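Long-range contact in probable CoA-transferase alpha subunit (Rhodococcus jostii, PDB 6COJ), which probably acts as the alpha subunit of a CoA-transferase-family enzyme and binds a coenzyme A thioester carrying a spiro-lactone ring system: residues V144-T156 and G164-N176. The protein carries 1 engineered substitution. Residues are numbered along the deposited sequence; the frame is centred on the assembly and turned at random.
Sequences VRRFWGDELRTVT and GKSETLIAMPALN
Val155 and Leu169 pair in an antiparallel beta hairpin of strands 153-156 and 168-173. Strand 133-136 flanks 168-173 on its other edge, completing a small three-stranded sheet within the coenzyme A transferase family region. Val155 N donates to Leu169 O (2.8 Å), and Leu169 N returns a nearly straight bond to Val155 O (176° at the hydrogen). Val155 CG1 lies between its backbone N and carbonyl carbon (chi1 59°), where it meets Ala171 CB at 3.9 Å. On this face Val155 also packs on Val155 of a second copy of the protein.

Before the hairpin, helix 144-148 and the turn after it pack on the later part of strand 168-173. Leu152 sets CG anti to its backbone N (chi1 -172°). This brings CD1 against both Ile170 CG2 (3.6 Å) and Pro173 CD. The Leu152 side chain crosses those of Ile170 and Pro173 at about a right angle. Trp148 brings CZ3 to Pro173 CG at 3.7 Å. Met172 SD makes an oblique Met-aromatic contact with the six-membered part of the Trp148 ring. Trp148 NE1 is held by Glu114 O.

Toward the hairpin loop, Thr168 CG2 presses against Thr154 CB at a tight 3.5 Å. Thr168 OG1 hydrogen-bonds Thr156 OG1 at 2.9 Å.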
loop_
_atom_site.group_PDB
_atom_site.type_symbol
_atom_site.label_atom_id
_atom_site.label_comp_id
_atom_site.label_asym_id
_atom_site.label_seq_id
_atom_site.Cartn_x
_atom_site.Cartn_y
_atom_site.Cartn_z
ATOM N N VAL A 144 -23.354 -1.991 8.235
ATOM C CA VAL A 144 -22.495 -3.020 7.664
ATOM C C VAL A 144 -22.550 -4.291 8.511
ATOM O O VAL A 144 -22.578 -5.408 7.981
ATOM C CB VAL A 144 -21.060 -2.491 7.484
ATOM C CG1 VAL A 144 -20.148 -3.607 6.995
ATOM C CG2 VAL A 144 -21.057 -1.331 6.504
ATOM N N ARG A 145 -22.611 -4.139 9.844
ATOM C CA ARG A 145 -22.703 -5.304 10.725
ATOM C C ARG A 145 -23.921 -6.157 10.400
ATOM O O ARG A 145 -23.847 -7.390 10.426
ATOM C CB ARG A 145 -22.765 -4.868 12.191
ATOM C CG ARG A 145 -21.580 -4.032 12.654
ATOM C CD ARG A 145 -20.253 -4.759 12.453
ATOM N NE ARG A 145 -20.184 -6.068 13.095
ATOM C CZ ARG A 145 -19.864 -6.265 14.369
ATOM N NH1 ARG A 145 -19.589 -5.233 15.158
ATOM N NH2 ARG A 145 -19.822 -7.497 14.866
ATOM N N ARG A 146 -25.045 -5.522 10.134
ATOM C CA ARG A 146 -26.291 -6.249 9.837
ATOM C C ARG A 146 -26.328 -6.852 8.451
ATOM O O ARG A 146 -26.918 -7.852 8.269
ATOM C CB ARG A 146 -27.484 -5.362 10.009
ATOM C CG ARG A 146 -27.724 -4.910 11.402
ATOM C CD ARG A 146 -29.202 -4.897 11.743
ATOM N NE ARG A 146 -30.140 -4.072 10.963
ATOM C CZ ARG A 146 -31.102 -4.585 10.190
ATOM N NH1 ARG A 146 -31.954 -3.785 9.594
ATOM N NH2 ARG A 146 -31.206 -5.908 9.977
ATOM N N PHE A 147 -25.716 -6.196 7.475
ATOM C CA PHE A 147 -25.606 -6.808 6.154
ATOM C C PHE A 147 -24.896 -8.156 6.232
ATOM O O PHE A 147 -25.246 -9.095 5.505
ATOM C CB PHE A 147 -24.830 -5.895 5.200
ATOM C CG PHE A 147 -25.651 -4.809 4.563
ATOM C CD1 PHE A 147 -26.696 -5.116 3.697
ATOM C CD2 PHE A 147 -25.342 -3.475 4.781
ATOM C CE1 PHE A 147 -27.432 -4.112 3.103
ATOM C CE2 PHE A 147 -26.066 -2.464 4.186
ATOM C CZ PHE A 147 -27.122 -2.781 3.335
ATOM N N TRP A 148 -23.887 -8.269 7.097
ATOM C CA TRP A 148 -23.035 -9.450 7.141
ATOM C C TRP A 148 -23.396 -10.431 8.239
ATOM O O TRP A 148 -23.079 -11.619 8.111
ATOM C CB TRP A 148 -21.587 -9.045 7.386
ATOM C CG TRP A 148 -20.899 -8.367 6.264
ATOM C CD1 TRP A 148 -21.204 -7.150 5.722
ATOM C CD2 TRP A 148 -19.736 -8.841 5.571
ATOM N NE1 TRP A 148 -20.305 -6.845 4.725
ATOM C CE2 TRP A 148 -19.398 -7.868 4.614
ATOM C CE3 TRP A 148 -18.960 -10.005 5.658
ATOM C CZ2 TRP A 148 -18.305 -8.014 3.762
ATOM C CZ3 TRP A 148 -17.887 -10.156 4.798
ATOM C CH2 TRP A 148 -17.568 -9.161 3.866
ATOM N N GLY A 149 -24.019 -9.970 9.324
ATOM C CA GLY A 149 -24.223 -10.853 10.462
ATOM C C GLY A 149 -22.931 -11.504 10.920
ATOM O O GLY A 149 -21.872 -10.863 10.987
ATOM N N ASP A 150 -23.003 -12.810 11.201
ATOM C CA ASP A 150 -21.864 -13.522 11.774
ATOM C C ASP A 150 -20.740 -13.769 10.772
ATOM O O ASP A 150 -19.685 -14.276 11.170
ATOM C CB ASP A 150 -22.313 -14.833 12.431
ATOM C CG ASP A 150 -21.238 -15.435 13.329
ATOM O OD1 ASP A 150 -20.688 -14.696 14.178
ATOM O OD2 ASP A 150 -20.938 -16.640 13.178
ATOM N N GLU A 151 -20.929 -13.429 9.497
ATOM C CA GLU A 151 -19.824 -13.483 8.544
ATOM C C GLU A 151 -18.790 -12.391 8.808
ATOM O O GLU A 151 -17.653 -12.503 8.337
ATOM C CB GLU A 151 -20.353 -13.388 7.106
ATOM C CG GLU A 151 -19.308 -13.741 6.048
ATOM C CD GLU A 151 -19.818 -13.691 4.620
ATOM O OE1 GLU A 151 -21.048 -13.789 4.390
ATOM O OE2 GLU A 151 -18.964 -13.562 3.719
ATOM N N LEU A 152 -19.162 -11.334 9.535
ATOM C CA LEU A 152 -18.258 -10.235 9.868
ATOM C C LEU A 152 -18.129 -10.184 11.382
ATOM O O LEU A 152 -19.092 -9.858 12.083
ATOM C CB LEU A 152 -18.785 -8.907 9.323
ATOM C CG LEU A 152 -17.834 -7.713 9.444
ATOM C CD1 LEU A 152 -16.593 -7.934 8.590
ATOM C CD2 LEU A 152 -18.555 -6.444 9.033
ATOM N N ARG A 153 -16.939 -10.508 11.881
ATOM C CA ARG A 153 -16.637 -10.544 13.303
ATOM C C ARG A 153 -15.643 -9.443 13.653
ATOM O O ARG A 153 -15.029 -8.828 12.784
ATOM C CB ARG A 153 -16.087 -11.924 13.697
ATOM C CG ARG A 153 -17.096 -13.047 13.484
ATOM C CD ARG A 153 -16.485 -14.427 13.631
ATOM N NE ARG A 153 -17.532 -15.441 13.486
ATOM C CZ ARG A 153 -17.327 -16.754 13.414
ATOM N NH1 ARG A 153 -16.098 -17.250 13.462
ATOM N NH2 ARG A 153 -18.360 -17.576 13.285
ATOM N N THR A 154 -15.487 -9.199 14.952
ATOM C CA THR A 154 -14.508 -8.236 15.430
ATOM C C THR A 154 -13.241 -8.943 15.892
ATOM O O THR A 154 -13.190 -10.165 16.033
ATOM C CB THR A 154 -15.066 -7.390 16.572
ATOM O OG1 THR A 154 -15.439 -8.242 17.665
ATOM C CG2 THR A 154 -16.277 -6.602 16.108
ATOM N N VAL A 155 -12.208 -8.142 16.124
ATOM C CA VAL A 155 -10.958 -8.623 16.696
ATOM C C VAL A 155 -10.484 -7.580 17.695
ATOM O O VAL A 155 -10.552 -6.376 17.428
ATOM C CB VAL A 155 -9.898 -8.895 15.603
ATOM C CG1 VAL A 155 -9.608 -7.633 14.792
ATOM C CG2 VAL A 155 -8.616 -9.453 16.218
ATOM N N THR A 156 -10.034 -8.036 18.859
ATOM C CA THR A 156 -9.545 -7.140 19.900
ATOM C C THR A 156 -8.022 -7.071 19.889
ATOM O O THR A 156 -7.342 -8.093 19.764
ATOM C CB THR A 156 -10.053 -7.610 21.259
ATOM O OG1 THR A 156 -11.481 -7.555 21.252
ATOM C CG2 THR A 156 -9.537 -6.712 22.374
ATOM N N GLY A 164 -5.273 2.039 29.088
ATOM C CA GLY A 164 -5.589 0.726 29.598
ATOM C C GLY A 164 -6.758 0.058 28.916
ATOM O O GLY A 164 -7.075 -1.085 29.255
ATOM N N LYS A 165 -7.387 0.717 27.948
ATOM C CA LYS A 165 -8.522 0.146 27.234
ATOM C C LYS A 165 -8.052 -0.478 25.929
ATOM O O LYS A 165 -7.264 0.116 25.194
ATOM C CB LYS A 165 -9.554 1.217 26.898
ATOM C CG LYS A 165 -10.297 1.807 28.074
ATOM C CD LYS A 165 -11.290 2.830 27.547
ATOM C CE LYS A 165 -12.113 3.436 28.653
ATOM N NZ LYS A 165 -11.271 4.306 29.516
ATOM N N SER A 166 -8.571 -1.659 25.626
ATOM C CA SER A 166 -8.214 -2.369 24.404
ATOM C C SER A 166 -9.224 -2.072 23.306
ATOM O O SER A 166 -10.439 -2.116 23.532
ATOM C CB SER A 166 -8.186 -3.873 24.662
ATOM O OG SER A 166 -7.243 -4.176 25.679
ATOM N N GLU A 167 -8.718 -1.774 22.118
ATOM C CA GLU A 167 -9.583 -1.478 20.988
ATOM C C GLU A 167 -10.111 -2.762 20.382
ATOM O O GLU A 167 -9.365 -3.723 20.182
ATOM C CB GLU A 167 -8.783 -0.764 19.909
ATOM C CG GLU A 167 -8.350 0.613 20.272
ATOM C CD GLU A 167 -7.936 1.408 19.053
ATOM O OE1 GLU A 167 -7.174 2.376 19.228
ATOM O OE2 GLU A 167 -8.372 1.065 17.932
ATOM N N THR A 168 -11.400 -2.760 20.054
ATOM C CA THR A 168 -12.024 -3.842 19.307
ATOM C C THR A 168 -12.418 -3.294 17.940
ATOM O O THR A 168 -13.141 -2.297 17.851
ATOM C CB THR A 168 -13.238 -4.391 20.053
ATOM O OG1 THR A 168 -12.805 -4.961 21.293
ATOM C CG2 THR A 168 -13.912 -5.474 19.250
ATOM N N LEU A 169 -11.901 -3.916 16.890
ATOM C CA LEU A 169 -12.029 -3.423 15.525
ATOM C C LEU A 169 -12.743 -4.460 14.666
ATOM O O LEU A 169 -12.893 -5.621 15.049
ATOM C CB LEU A 169 -10.640 -3.134 14.948
ATOM C CG LEU A 169 -9.851 -2.059 15.693
ATOM C CD1 LEU A 169 -8.352 -2.311 15.582
ATOM C CD2 LEU A 169 -10.235 -0.704 15.148
ATOM N N ILE A 170 -13.201 -4.037 13.488
ATOM C CA ILE A 170 -13.716 -4.997 12.517
ATOM C C ILE A 170 -12.567 -5.881 12.060
ATOM O O ILE A 170 -11.485 -5.386 11.722
ATOM C CB ILE A 170 -14.326 -4.266 11.311
ATOM C CG1 ILE A 170 -15.469 -3.339 11.736
ATOM C CG2 ILE A 170 -14.770 -5.261 10.245
ATOM C CD1 ILE A 170 -16.696 -4.062 12.287
ATOM N N ALA A 171 -12.782 -7.191 12.050
ATOM C CA ALA A 171 -11.849 -8.109 11.398
ATOM C C ALA A 171 -12.361 -8.302 9.980
ATOM O O ALA A 171 -13.257 -9.116 9.735
ATOM C CB ALA A 171 -11.793 -9.436 12.150
ATOM N N MET A 172 -11.849 -7.525 9.041
ATOM C CA MET A 172 -12.295 -7.692 7.666
ATOM C C MET A 172 -11.752 -9.005 7.125
ATOM O O MET A 172 -10.531 -9.173 7.050
ATOM C CB MET A 172 -11.785 -6.532 6.818
ATOM C CG MET A 172 -12.166 -6.676 5.355
ATOM S SD MET A 172 -13.951 -6.625 5.125
ATOM C CE MET A 172 -14.022 -7.304 3.476
ATOM N N PRO A 173 -12.599 -9.963 6.755
ATOM C CA PRO A 173 -12.078 -11.222 6.216
ATOM C C PRO A 173 -11.468 -11.014 4.838
ATOM O O PRO A 173 -11.841 -10.104 4.087
ATOM C CB PRO A 173 -13.329 -12.105 6.124
ATOM C CG PRO A 173 -14.437 -11.109 5.872
ATOM C CD PRO A 173 -14.073 -9.924 6.741
ATOM N N ALA A 174 -10.525 -11.887 4.501
ATOM C CA ALA A 174 -9.938 -11.853 3.170
ATOM C C ALA A 174 -11.006 -12.059 2.103
ATOM O O ALA A 174 -11.875 -12.933 2.224
ATOM C CB ALA A 174 -8.882 -12.946 3.047
ATOM N N LEU A 175 -10.939 -11.240 1.055
ATOM C CA LEU A 175 -11.797 -11.410 -0.117
ATOM C C LEU A 175 -11.057 -12.244 -1.165
ATOM O O LEU A 175 -10.610 -11.758 -2.208
ATOM C CB LEU A 175 -12.228 -10.045 -0.658
ATOM C CG LEU A 175 -13.133 -9.231 0.276
ATOM C CD1 LEU A 175 -13.299 -7.803 -0.228
ATOM C CD2 LEU A 175 -14.494 -9.905 0.436
ATOM N N ASN A 176 -10.903 -13.529 -0.853
ATOM C CA ASN A 176 -10.261 -14.440 -1.789
ATOM C C ASN A 176 -11.163 -14.658 -2.993
ATOM O O ASN A 176 -12.374 -14.839 -2.857
ATOM C CB ASN A 176 -9.991 -15.780 -1.110
ATOM C CG ASN A 176 -9.242 -15.618 0.193
ATOM O OD1 ASN A 176 -8.048 -15.342 0.194
ATOM N ND2 ASN A 176 -9.944 -15.776 1.310
#